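Local coordinates for XRE-family like protein (Pseudomonas syringae pv. tomato, PDB 3F6W) that probably binds DNA as a helix-turn-helix transcriptional regulator of the XRE family, at residues 14-19 against 48-53; 20-25 against 64-69; 37-42 against 56-61. One frame throughout, in Å; residues are numbered along the deposited sequence.

Contact 1. Residues 14-19 against 48-53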
ATOM      1  N   ALA A  14       2.145   5.991  -4.094  1.00 16.97           N
ATOM      2  CA  ALA A  14       2.237   7.120  -3.172  1.00 14.71           C
ATOM      3  C   ALA A  14       3.449   7.979  -3.507  1.00 17.86           C
ATOM      4  O   ALA A  14       3.371   9.210  -3.507  1.00 14.57           O
ATOM      5  CB  ALA A  14       2.295   6.625  -1.699  1.00 16.14           C
ATOM      6  N   LEU A  15       4.573   7.336  -3.816  1.00 13.36           N
ATOM      7  CA  LEU A  15       5.736   8.082  -4.287  1.00 16.40           C
ATOM      8  C   LEU A  15       5.425   8.895  -5.550  1.00 16.26           C
ATOM      9  O   LEU A  15       5.806  10.068  -5.645  1.00 13.77           O
ATOM     10  CB  LEU A  15       6.933   7.155  -4.519  1.00 12.30           C
ATOM     11  CG  LEU A  15       8.239   7.874  -4.848  1.00 26.43           C
ATOM     12  CD1 LEU A  15       8.579   8.853  -3.735  1.00 23.46           C
ATOM     13  CD2 LEU A  15       9.355   6.858  -5.034  1.00 27.25           C
ATOM     14  N   LEU A  16       4.734   8.297  -6.520  1.00 13.25           N
ATOM     15  CA  LEU A  16       4.346   9.072  -7.706  1.00 13.22           C
ATOM     16  C   LEU A  16       3.443  10.265  -7.340  1.00 19.07           C
ATOM     17  O   LEU A  16       3.576  11.356  -7.906  1.00 16.12           O
ATOM     18  CB  LEU A  16       3.649   8.201  -8.750  1.00 17.40           C
ATOM     19  CG  LEU A  16       4.480   7.104  -9.438  1.00 14.54           C
ATOM     20  CD1 LEU A  16       3.632   6.437 -10.517  1.00 14.04           C
ATOM     21  CD2 LEU A  16       5.788   7.671 -10.014  1.00 16.49           C
ATOM     22  N   ASP A  17       2.513  10.037  -6.421  1.00 19.32           N
ATOM     23  CA  ASP A  17       1.617  11.089  -5.918  1.00 15.17           C
ATOM     24  C   ASP A  17       2.454  12.244  -5.364  1.00 18.35           C
ATOM     25  O   ASP A  17       2.239  13.416  -5.708  1.00 17.33           O
ATOM     26  CB  ASP A  17       0.705  10.480  -4.832  1.00 14.60           C
ATOM     27  CG  ASP A  17      -0.483  11.371  -4.446  1.00 30.62           C
ATOM     28  OD1 ASP A  17      -0.763  12.374  -5.150  1.00 23.45           O
ATOM     29  OD2 ASP A  17      -1.159  11.036  -3.429  1.00 20.81           O
ATOM     30  N   LEU A  18       3.424  11.916  -4.515  1.00 14.47           N
ATOM     31  CA  LEU A  18       4.306  12.935  -3.947  1.00 12.54           C
ATOM     32  C   LEU A  18       5.118  13.656  -5.000  1.00 16.11           C
ATOM     33  O   LEU A  18       5.346  14.866  -4.888  1.00 16.90           O
ATOM     34  CB  LEU A  18       5.239  12.340  -2.887  1.00 12.94           C
ATOM     35  CG  LEU A  18       4.519  11.828  -1.630  1.00 18.76           C
ATOM     36  CD1 LEU A  18       5.454  10.959  -0.792  1.00 21.50           C
ATOM     37  CD2 LEU A  18       3.949  12.993  -0.809  1.00 17.22           C
ATOM     38  N   LEU A  19       5.561  12.928  -6.022  1.00 16.41           N
ATOM     39  CA  LEU A  19       6.393  13.546  -7.052  1.00 13.60           C
ATOM     40  C   LEU A  19       5.581  14.504  -7.901  1.00 16.38           C
ATOM     41  O   LEU A  19       6.087  15.545  -8.333  1.00 17.27           O
ATOM     42  CB  LEU A  19       7.017  12.498  -7.975  1.00 16.40           C
ATOM     43  CG  LEU A  19       8.226  11.738  -7.446  1.00 19.38           C
ATOM     44  CD1 LEU A  19       8.578  10.607  -8.395  1.00 18.78           C
ATOM     45  CD2 LEU A  19       9.407  12.682  -7.276  1.00 18.75           C
ATOM     46  N   GLU A  48       5.019   9.601 -14.698  1.00 17.02           N
ATOM     47  CA  GLU A  48       3.885  10.065 -13.877  1.00 18.64           C
ATOM     48  C   GLU A  48       2.628   9.211 -14.038  1.00 22.97           C
ATOM     49  O   GLU A  48       1.865   9.034 -13.089  1.00 19.51           O
ATOM     50  CB  GLU A  48       3.585  11.550 -14.113  1.00 17.03           C
ATOM     51  CG  GLU A  48       4.793  12.440 -13.827  1.00 20.75           C
ATOM     52  CD  GLU A  48       4.491  13.933 -13.879  1.00 22.58           C
ATOM     53  OE1 GLU A  48       3.439  14.325 -14.405  1.00 19.33           O
ATOM     54  OE2 GLU A  48       5.315  14.717 -13.382  1.00 21.88           O
ATOM     55  N   ASN A  49       2.420   8.677 -15.236  1.00 19.23           N
ATOM     56  CA  ASN A  49       1.260   7.837 -15.501  1.00 22.41           C
ATOM     57  C   ASN A  49       1.441   6.380 -15.096  1.00 24.09           C
ATOM     58  O   ASN A  49       0.553   5.577 -15.322  1.00 19.64           O
ATOM     59  CB  ASN A  49       0.900   7.892 -16.987  1.00 29.30           C
ATOM     60  CG  ASN A  49       0.568   9.295 -17.450  1.00 44.82           C
ATOM     61  OD1 ASN A  49       0.349  10.189 -16.637  1.00 50.78           O
ATOM     62  ND2 ASN A  49       0.535   9.496 -18.763  1.00 47.75           N
ATOM     63  N   ALA A  50       2.593   6.043 -14.522  1.00 16.85           N
ATOM     64  CA  ALA A  50       2.934   4.662 -14.173  1.00 21.39           C
ATOM     65  C   ALA A  50       2.968   3.708 -15.359  1.00 24.90           C
ATOM     66  O   ALA A  50       2.654   2.516 -15.219  1.00 24.12           O
ATOM     67  CB  ALA A  50       1.991   4.127 -13.096  1.00 25.63           C
ATOM     68  N   GLU A  51       3.354   4.225 -16.520  1.00 20.97           N
ATOM     69  CA  GLU A  51       3.514   3.403 -17.717  1.00 20.09           C
ATOM     70  C   GLU A  51       4.982   3.022 -17.969  1.00 24.81           C
ATOM     71  O   GLU A  51       5.304   2.366 -18.955  1.00 34.06           O
ATOM     72  CB  GLU A  51       2.932   4.118 -18.937  1.00 24.66           C
ATOM     73  CG  GLU A  51       1.447   4.459 -18.792  1.00 19.28           C
ATOM     74  CD  GLU A  51       0.538   3.248 -18.917  0.92 52.33           C
ATOM     75  OE1 GLU A  51       1.041   2.146 -19.221  0.75 51.00           O
ATOM     76  N   ARG A  52       5.873   3.456 -17.088  1.00 14.61           N
ATOM     77  CA  ARG A  52       7.252   2.956 -17.094  1.00 15.03           C
ATOM     78  C   ARG A  52       7.732   2.973 -15.653  1.00 22.43           C
ATOM     79  O   ARG A  52       7.197   3.726 -14.860  1.00 19.89           O
ATOM     80  CB  ARG A  52       8.158   3.813 -17.990  1.00 17.65           C
ATOM     81  CG  ARG A  52       8.526   5.156 -17.404  1.00 18.79           C
ATOM     82  CD  ARG A  52       9.583   5.900 -18.246  1.00 22.18           C
ATOM     83  NE  ARG A  52      10.861   5.200 -18.400  1.00 27.56           N
ATOM     84  CZ  ARG A  52      11.815   5.141 -17.469  1.00 25.05           C
ATOM     85  NH1 ARG A  52      11.640   5.717 -16.292  1.00 18.79           N
ATOM     86  NH2 ARG A  52      12.943   4.490 -17.708  1.00 27.13           N
ATOM     87  N   ARG A  53       8.741   2.169 -15.325  1.00 16.81           N
ATOM     88  CA  ARG A  53       9.208   2.059 -13.938  1.00 24.98           C
ATOM     89  C   ARG A  53      10.379   3.005 -13.680  1.00 17.73           C
ATOM     90  O   ARG A  53      11.316   3.081 -14.477  1.00 14.99           O
ATOM     91  CB  ARG A  53       9.655   0.627 -13.606  1.00 26.07           C
ATOM     92  CG  ARG A  53       8.764  -0.497 -14.112  1.00 35.72           C
ATOM     93  CD  ARG A  53       7.419  -0.524 -13.414  1.00 26.28           C
ATOM     94  NE  ARG A  53       7.518  -0.470 -11.957  1.00 22.21           N
ATOM     95  CZ  ARG A  53       6.524  -0.042 -11.180  1.00 36.09           C
ATOM     96  NH1 ARG A  53       5.381   0.362 -11.726  1.00 23.19           N
ATOM     97  NH2 ARG A  53       6.663  -0.012  -9.867  1.00 25.65           N
TER
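Leu16, on helix 3-26 of this all-helical XRE-type helix-turn-helix domain, sets its CD1 methyl against the methyl of Ala50 in the turn that follows helix 41-48. The two backbones come closest at Leu16 and Glu48, whose CA atoms are 6.3 Å apart, and no hydrogen bond links the segments. The contact is one leucine branch set against the end of a helix, since CD1 alone of the Leu16 side-chain atoms lies within 4.2 Å of the other segment. Leu16 has CG beside its backbone N (chi1 -66°), and CD1 continues the chain in an extended form (chi2 -175°). CD1 thus becomes the leading atom, while CD2 stays back from the turn.

The receiving surface is shaped by a Schellman motif. Ala50 leaves helical geometry with a positive phi of 60°, and two bonds return from the turn into the last helical turn. The carbonyl O of Glu48 lies 4.1 Å from Leu16 CD1. Glu48 thus meets Leu16 through its backbone, whereas its carboxylate is held by Arg23, in a salt bridge, and by Gln30. Leu19, one turn on from Leu16, packs on Phe59, Phe62 and Cys63 of helix 56-66. The closest approach between segments 14-19 and 48-53 is methyl to methyl, Leu16 CD1 to Ala50 CB at 3.8 Å.

Contact 2. Residues 20-25 against 64-69; sequences LEARSA and RGIGTD
The backbones of 20-25 and 64-69 approach most closely at Arg23 and Ile66, with CA atoms 5.7 Å apart, and have separated to 7.2 Å between the CA atoms of Ala22 and Thr68. Ile66 carries most of the contact. Its chi1 of 56° sets CG1 between the backbone N and the carbonyl carbon. CG1 carries CD1 to the methyl of Ala22, 3.7 Å from Ala22 CB, with Arg23 N close by. CG2 of Ile66 meets the aliphatic base of Arg23, 3.9 Å from Arg23 CB and almost as near to CG, and the two side chains cross at about a right angle. Beyond that base the Arg23 chain bends at chi3 (65°), carrying the guanidinium to partners outside 64-69: Glu48 and the backbone O of Ile28. Ile66 also touches Leu33, which brings helix 30-37 into the same cluster.

Gly67, with a phi of 97°, turns the chain out of helix 56-66. Thr68 N bonds back to Cys63 O, and Gly67 N more weakly to Arg64 O. This is a Schellman C-cap, here packed through its last helical residue against the first helix of a helix-turn-helix domain.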
ATOM      1  N   LEU A  20       4.333  14.136  -8.163  1.00 19.96           N
ATOM      2  CA  LEU A  20       3.455  15.005  -8.933  1.00 16.37           C
ATOM      3  C   LEU A  20       3.166  16.263  -8.117  1.00 19.34           C
ATOM      4  O   LEU A  20       3.234  17.376  -8.633  1.00 17.85           O
ATOM      5  CB  LEU A  20       2.160  14.284  -9.308  1.00 15.40           C
ATOM      6  CG  LEU A  20       1.087  15.088 -10.039  1.00 16.13           C
ATOM      7  CD1 LEU A  20       1.647  15.653 -11.346  1.00 20.26           C
ATOM      8  CD2 LEU A  20      -0.118  14.201 -10.315  1.00 18.57           C
ATOM      9  N   GLU A  21       2.855  16.085  -6.834  1.00 19.80           N
ATOM     10  CA  GLU A  21       2.684  17.239  -5.953  1.00 22.60           C
ATOM     11  C   GLU A  21       3.902  18.164  -6.032  1.00 18.40           C
ATOM     12  O   GLU A  21       3.771  19.393  -6.115  1.00 17.48           O
ATOM     13  CB  GLU A  21       2.510  16.764  -4.519  1.00 18.98           C
ATOM     14  CG  GLU A  21       2.233  17.858  -3.508  1.00 17.37           C
ATOM     15  CD  GLU A  21       1.765  17.251  -2.195  1.00 28.88           C
ATOM     16  OE1 GLU A  21       2.618  16.718  -1.463  1.00 23.97           O
ATOM     17  OE2 GLU A  21       0.551  17.279  -1.914  1.00 23.48           O
ATOM     18  N   ALA A  22       5.095  17.572  -5.980  1.00 15.22           N
ATOM     19  CA  ALA A  22       6.333  18.357  -6.002  1.00 17.54           C
ATOM     20  C   ALA A  22       6.546  19.086  -7.327  1.00 20.15           C
ATOM     21  O   ALA A  22       6.921  20.263  -7.336  1.00 20.29           O
ATOM     22  CB  ALA A  22       7.544  17.487  -5.657  1.00 18.51           C
ATOM     23  N   ARG A  23       6.311  18.409  -8.448  1.00 17.64           N
ATOM     24  CA  ARG A  23       6.523  19.085  -9.735  1.00 20.15           C
ATOM     25  C   ARG A  23       5.526  20.224  -9.912  1.00 24.34           C
ATOM     26  O   ARG A  23       5.886  21.332 -10.328  1.00 20.65           O
ATOM     27  CB  ARG A  23       6.428  18.126 -10.928  1.00 21.82           C
ATOM     28  CG  ARG A  23       6.611  18.862 -12.268  1.00 26.82           C
ATOM     29  CD  ARG A  23       6.531  17.942 -13.486  1.00 18.96           C
ATOM     30  NE  ARG A  23       5.215  17.326 -13.661  1.00 17.31           N
ATOM     31  CZ  ARG A  23       4.119  17.968 -14.049  1.00 22.03           C
ATOM     32  NH1 ARG A  23       4.157  19.272 -14.294  1.00 25.41           N
ATOM     33  NH2 ARG A  23       2.980  17.303 -14.186  1.00 21.72           N
ATOM     34  N   SER A  24       4.269  19.937  -9.596  1.00 17.12           N
ATOM     35  CA  SER A  24       3.223  20.950  -9.650  1.00 22.83           C
ATOM     36  C   SER A  24       3.550  22.146  -8.756  1.00 24.37           C
ATOM     37  O   SER A  24       3.344  23.290  -9.147  1.00 21.90           O
ATOM     38  CB  SER A  24       1.867  20.352  -9.254  1.00 29.26           C
ATOM     39  OG  SER A  24       0.866  21.362  -9.173  1.00 25.54           O
ATOM     40  N   ALA A  25       4.046  21.884  -7.549  1.00 19.01           N
ATOM     41  CA  ALA A  25       4.380  22.965  -6.618  1.00 19.68           C
ATOM     42  C   ALA A  25       5.518  23.820  -7.151  1.00 20.67           C
ATOM     43  O   ALA A  25       5.580  25.024  -6.885  1.00 21.78           O
ATOM     44  CB  ALA A  25       4.771  22.410  -5.261  1.00 17.27           C
ATOM     45  N   ARG A  64      16.019  16.218  -8.455  1.00 19.04           N
ATOM     46  CA  ARG A  64      16.895  17.369  -8.652  1.00 21.45           C
ATOM     47  C   ARG A  64      16.324  18.277  -9.736  1.00 25.67           C
ATOM     48  O   ARG A  64      16.402  19.501  -9.634  1.00 24.53           O
ATOM     49  CB  ARG A  64      18.332  16.938  -8.988  1.00 21.73           C
ATOM     50  CG  ARG A  64      19.259  16.818  -7.781  1.00 26.81           C
ATOM     51  CD  ARG A  64      18.926  15.615  -6.940  1.00 24.50           C
ATOM     52  NE  ARG A  64      19.766  15.484  -5.752  1.00 26.88           N
ATOM     53  CZ  ARG A  64      20.739  14.586  -5.611  1.00 26.56           C
ATOM     54  NH1 ARG A  64      21.021  13.742  -6.594  1.00 22.27           N
ATOM     55  NH2 ARG A  64      21.442  14.534  -4.488  1.00 29.29           N
ATOM     56  N   GLY A  65      15.733  17.679 -10.762  1.00 15.23           N
ATOM     57  CA  GLY A  65      15.181  18.452 -11.867  1.00 18.84           C
ATOM     58  C   GLY A  65      14.021  19.345 -11.435  1.00 24.34           C
ATOM     59  O   GLY A  65      13.786  20.413 -12.005  1.00 22.33           O
ATOM     60  N   ILE A  66      13.285  18.912 -10.423  1.00 23.76           N
ATOM     61  CA  ILE A  66      12.189  19.735  -9.915  1.00 18.80           C
ATOM     62  C   ILE A  66      12.584  20.582  -8.710  1.00 20.72           C
ATOM     63  O   ILE A  66      11.828  21.444  -8.285  1.00 30.38           O
ATOM     64  CB  ILE A  66      10.942  18.908  -9.591  1.00 21.97           C
ATOM     65  CG1 ILE A  66      11.269  17.796  -8.608  1.00 29.50           C
ATOM     66  CG2 ILE A  66      10.349  18.330 -10.861  1.00 34.60           C
ATOM     67  CD1 ILE A  66      10.067  16.915  -8.307  1.00 44.69           C
ATOM     68  N   GLY A  67      13.761  20.332  -8.153  1.00 17.50           N
ATOM     69  CA  GLY A  67      14.242  21.132  -7.048  1.00 25.26           C
ATOM     70  C   GLY A  67      14.003  20.536  -5.677  1.00 42.45           C
ATOM     71  O   GLY A  67      14.191  21.209  -4.667  1.00 35.02           O
ATOM     72  N   THR A  68      13.583  19.276  -5.621  0.50 26.51           N
ATOM     73  CA  THR A  68      13.298  18.647  -4.333  0.50 28.73           C
ATOM     74  C   THR A  68      14.324  17.581  -3.945  0.50 20.76           C
ATOM     75  O   THR A  68      14.770  16.796  -4.780  0.50 67.26           O
ATOM     76  CB  THR A  68      11.872  18.057  -4.275  0.50 42.51           C
ATOM     77  OG1 THR A  68      11.637  17.502  -2.975  0.50 79.57           O
ATOM     78  CG2 THR A  68      11.693  16.979  -5.325  0.50 13.53           C
ATOM     79  N   ASP A  69      14.693  17.573  -2.665  1.00 26.06           N
ATOM     80  CA  ASP A  69      15.718  16.680  -2.130  1.00 18.83           C
ATOM     81  C   ASP A  69      15.227  15.229  -2.153  1.00 19.45           C
ATOM     82  O   ASP A  69      14.257  14.888  -1.475  1.00 24.76           O
ATOM     83  CB  ASP A  69      16.060  17.112  -0.696  1.00 26.26           C
ATOM     84  CG  ASP A  69      17.170  16.286  -0.071  1.00 38.66           C
ATOM     85  OD1 ASP A  69      17.445  15.165  -0.541  1.00 32.68           O
ATOM     86  OD2 ASP A  69      17.773  16.764   0.915  1.00 39.32           O
TER

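Contact 3. Residues 37-42 against 56-61; sequences LGRPQS and VIEFMD
The Arg39 guanidinium holds three waters at its edge, all in its plane, and Glu58 approaches it obliquely. The CG of Glu58 lies near NH2, and its OE2 stands well out of the plane, 4.3 Å from Arg39 NH1. No N-H points at the oxygen, so the opposite charges are near without forming a direct salt bridge. Water joins them instead. Water 2 accepts from Arg39 NH1 at 2.8 Å and donates to Glu58 OE2. Along the side formed by NE and NH2, two further bridges converge on one oxygen of Asp61. Water 1 accepts from Arg39 NE at 2.9 Å and donates to Asp61 OD2 over a longer 3.1 Å, whereas water 3 accepts from NH2 and donates to the same OD2 at 2.7 Å. Together the three in-plane bonds probably limit rotation of the guanidinium.

Leu37 adds a van der Waals contact with the backbone of helix 56-66. Its chi2 of -177° puts CD1 anti to CA; the other branch, CD2, lies 3.4 Å from Asp61 O. Gly38, at positive phi, closes helix 30-37 in a Schellman motif.

Glu58 OE2 also forms a salt bridge with Arg52, and Arg39 makes a cation-pi contact with Phe43. Segment 37-42 spans the turn between helices 30-37 and 41-48, the helix-turn-helix unit, whose second helix probably reads DNA, as in relatives. Leu37 and Glu58 both touch Phe43 of helix 41-48, while Phe59 packs on Leu15 of helix 3-26 and on helix 70-78.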
ATOM      1  N   LEU A  37      16.191  17.232 -17.786  1.00 21.37           N
ATOM      2  CA  LEU A  37      16.718  15.873 -17.639  1.00 20.73           C
ATOM      3  C   LEU A  37      17.477  15.467 -18.891  1.00 30.35           C
ATOM      4  O   LEU A  37      18.241  14.503 -18.887  1.00 30.07           O
ATOM      5  CB  LEU A  37      15.577  14.873 -17.405  1.00 17.38           C
ATOM      6  CG  LEU A  37      14.752  15.004 -16.115  1.00 22.76           C
ATOM      7  CD1 LEU A  37      13.717  13.892 -15.993  1.00 26.89           C
ATOM      8  CD2 LEU A  37      15.666  15.012 -14.902  1.00 36.95           C
ATOM      9  N   GLY A  38      17.251  16.199 -19.971  1.00 23.12           N
ATOM     10  CA  GLY A  38      17.794  15.800 -21.256  1.00 23.93           C
ATOM     11  C   GLY A  38      17.139  14.525 -21.768  1.00 21.00           C
ATOM     12  O   GLY A  38      17.800  13.692 -22.385  1.00 23.18           O
ATOM     13  N   ARG A  39      15.840  14.379 -21.512  1.00 23.13           N
ATOM     14  CA  ARG A  39      15.056  13.235 -21.988  1.00 18.51           C
ATOM     15  C   ARG A  39      13.779  13.707 -22.688  1.00 26.51           C
ATOM     16  O   ARG A  39      13.356  14.850 -22.498  1.00 24.20           O
ATOM     17  CB  ARG A  39      14.704  12.314 -20.804  1.00 16.92           C
ATOM     18  CG  ARG A  39      15.937  11.661 -20.147  1.00 22.85           C
ATOM     19  CD  ARG A  39      15.568  11.001 -18.843  1.00 24.36           C
ATOM     20  NE  ARG A  39      16.682  10.374 -18.130  1.00 20.35           N
ATOM     21  CZ  ARG A  39      16.978   9.080 -18.206  1.00 23.14           C
ATOM     22  NH1 ARG A  39      16.285   8.283 -19.012  1.00 28.00           N
ATOM     23  NH2 ARG A  39      17.982   8.583 -17.496  1.00 18.79           N
ATOM     24  N   PRO A  40      13.158  12.832 -23.505  1.00 25.16           N
ATOM     25  CA  PRO A  40      11.913  13.200 -24.185  1.00 25.18           C
ATOM     26  C   PRO A  40      10.826  13.438 -23.155  1.00 34.99           C
ATOM     27  O   PRO A  40      10.931  12.894 -22.060  1.00 25.15           O
ATOM     28  CB  PRO A  40      11.561  11.945 -24.999  1.00 24.69           C
ATOM     29  CG  PRO A  40      12.805  11.129 -25.036  1.00 32.32           C
ATOM     30  CD  PRO A  40      13.553  11.442 -23.786  1.00 32.18           C
ATOM     31  N   GLN A  41       9.809  14.223 -23.489  1.00 20.93           N
ATOM     32  CA  GLN A  41       8.719  14.459 -22.546  1.00 20.78           C
ATOM     33  C   GLN A  41       8.039  13.150 -22.180  1.00 34.35           C
ATOM     34  O   GLN A  41       7.516  13.002 -21.077  1.00 24.61           O
ATOM     35  CB  GLN A  41       7.675  15.411 -23.120  1.00 21.10           C
ATOM     36  CG  GLN A  41       6.454  15.553 -22.206  1.00 39.96           C
ATOM     37  CD  GLN A  41       5.421  16.523 -22.730  1.00 90.75           C
ATOM     38  OE1 GLN A  41       5.691  17.289 -23.649  1.00 35.70           O
ATOM     39  NE2 GLN A  41       4.228  16.500 -22.143  1.00 40.61           N
ATOM     40  N   SER A  42       8.031  12.209 -23.117  1.00 26.24           N
ATOM     41  CA  SER A  42       7.390  10.919 -22.866  1.00 18.99           C
ATOM     42  C   SER A  42       7.976  10.248 -21.627  1.00 22.92           C
ATOM     43  O   SER A  42       7.265   9.535 -20.916  1.00 24.08           O
ATOM     44  CB  SER A  42       7.490   9.994 -24.085  1.00 23.24           C
ATOM     45  OG  SER A  42       8.838   9.819 -24.496  1.00 30.87           O
ATOM     46  N   VAL A  56      16.011   4.035  -8.883  1.00 13.67           N
ATOM     47  CA  VAL A  56      16.424   5.020  -7.880  1.00 12.86           C
ATOM     48  C   VAL A  56      17.345   6.073  -8.503  1.00 16.54           C
ATOM     49  O   VAL A  56      17.353   7.239  -8.084  1.00 15.20           O
ATOM     50  CB  VAL A  56      17.064   4.359  -6.639  1.00 20.77           C
ATOM     51  CG1 VAL A  56      18.409   3.749  -6.989  1.00 18.53           C
ATOM     52  CG2 VAL A  56      17.187   5.377  -5.508  1.00 17.18           C
ATOM     53  N   ILE A  57      18.097   5.683  -9.531  1.00 17.13           N
ATOM     54  CA  ILE A  57      18.955   6.646 -10.215  1.00 20.09           C
ATOM     55  C   ILE A  57      18.124   7.711 -10.932  1.00 18.87           C
ATOM     56  O   ILE A  57      18.351   8.907 -10.758  1.00 16.77           O
ATOM     57  CB  ILE A  57      19.910   5.972 -11.224  1.00 17.51           C
ATOM     58  CG1 ILE A  57      20.769   4.918 -10.516  1.00 21.35           C
ATOM     59  CG2 ILE A  57      20.772   7.026 -11.929  1.00 17.32           C
ATOM     60  CD1 ILE A  57      21.523   5.444  -9.347  1.00 22.84           C
ATOM     61  N   GLU A  58      17.163   7.275 -11.738  1.00 18.26           N
ATOM     62  CA  GLU A  58      16.265   8.208 -12.416  1.00 11.22           C
ATOM     63  C   GLU A  58      15.528   9.072 -11.409  1.00 12.20           C
ATOM     64  O   GLU A  58      15.356  10.282 -11.623  1.00 15.31           O
ATOM     65  CB  GLU A  58      15.269   7.449 -13.298  1.00 10.43           C
ATOM     66  CG  GLU A  58      15.966   6.565 -14.324  1.00 13.55           C
ATOM     67  CD  GLU A  58      15.049   5.564 -14.987  1.00 20.63           C
ATOM     68  OE1 GLU A  58      14.027   5.160 -14.371  1.00 15.12           O
ATOM     69  OE2 GLU A  58      15.358   5.192 -16.144  1.00 19.93           O
ATOM     70  N   PHE A  59      15.112   8.448 -10.307  1.00 13.76           N
ATOM     71  CA  PHE A  59      14.401   9.147  -9.235  1.00 16.89           C
ATOM     72  C   PHE A  59      15.229  10.299  -8.671  1.00 16.46           C
ATOM     73  O   PHE A  59      14.726  11.422  -8.518  1.00 16.91           O
ATOM     74  CB  PHE A  59      14.016   8.164  -8.117  1.00 14.78           C
ATOM     75  CG  PHE A  59      13.477   8.833  -6.874  1.00 14.81           C
ATOM     76  CD1 PHE A  59      12.167   9.270  -6.827  1.00 16.61           C
ATOM     77  CD2 PHE A  59      14.294   9.034  -5.761  1.00 13.60           C
ATOM     78  CE1 PHE A  59      11.673   9.884  -5.676  1.00 17.56           C
ATOM     79  CE2 PHE A  59      13.811   9.654  -4.615  1.00 17.04           C
ATOM     80  CZ  PHE A  59      12.500  10.079  -4.573  1.00 19.80           C
HETATM   81  N   MSE A  60      16.492  10.032  -8.339  1.00 11.82           N
HETATM   82  CA  MSE A  60      17.331  11.110  -7.844  1.00 23.85           C
HETATM   83  C   MSE A  60      17.340  12.270  -8.842  1.00 19.63           C
HETATM   84  O   MSE A  60      17.176  13.422  -8.449  1.00 17.59           O
HETATM   85  CB  MSE A  60      18.752  10.621  -7.526  1.00 17.49           C
HETATM   86  CG  MSE A  60      18.820   9.691  -6.315  1.00 19.78           C
HETATM   87 SE   MSE A  60      20.659   9.440  -5.685  0.60 27.12          SE
HETATM   88  CE  MSE A  60      21.360   8.462  -7.230  0.60 19.73           C
ATOM     89  N   ASP A  61      17.509  11.970 -10.132  1.00 16.17           N
ATOM     90  CA  ASP A  61      17.651  13.034 -11.138  1.00 15.85           C
ATOM     91  C   ASP A  61      16.334  13.794 -11.325  1.00 21.50           C
ATOM     92  O   ASP A  61      16.318  15.014 -11.536  1.00 18.21           O
ATOM     93  CB  ASP A  61      18.095  12.455 -12.496  1.00 16.71           C
ATOM     94  CG  ASP A  61      19.507  11.849 -12.462  1.00 21.37           C
ATOM     95  OD1 ASP A  61      20.236  12.017 -11.456  1.00 17.12           O
ATOM     96  OD2 ASP A  61      19.882  11.184 -13.454  1.00 18.02           O
TER
HETATM   97  O   HOH W   1      18.101  11.746 -15.953  0.50 20.80           O
HETATM   98  O   HOH W   2      17.315   5.820 -18.101  1.00 26.15           O
HETATM   99  O   HOH W   3      19.507   9.128 -15.168  1.00 29.33           O

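Overall arrangement
Contacts 1 and 2 are partly buried, and both use helix 3-26: contact 1 joins it to the turn after helix 41-48, contact 2 to the end of helix 56-66. Both are aliphatic packing; none of the three contacts has a direct hydrogen bond between its segments. Contact 3 lies at the surface and shares helix 56-66 with contact 2, but consists mainly of water bridges between opposite charges, with one leucine methyl beside a backbone carbonyl. Salt bridges tie contact 1 to both of the others. A Schellman motif ends a helix in every contact, at Ala50, Gly67 and Gly38.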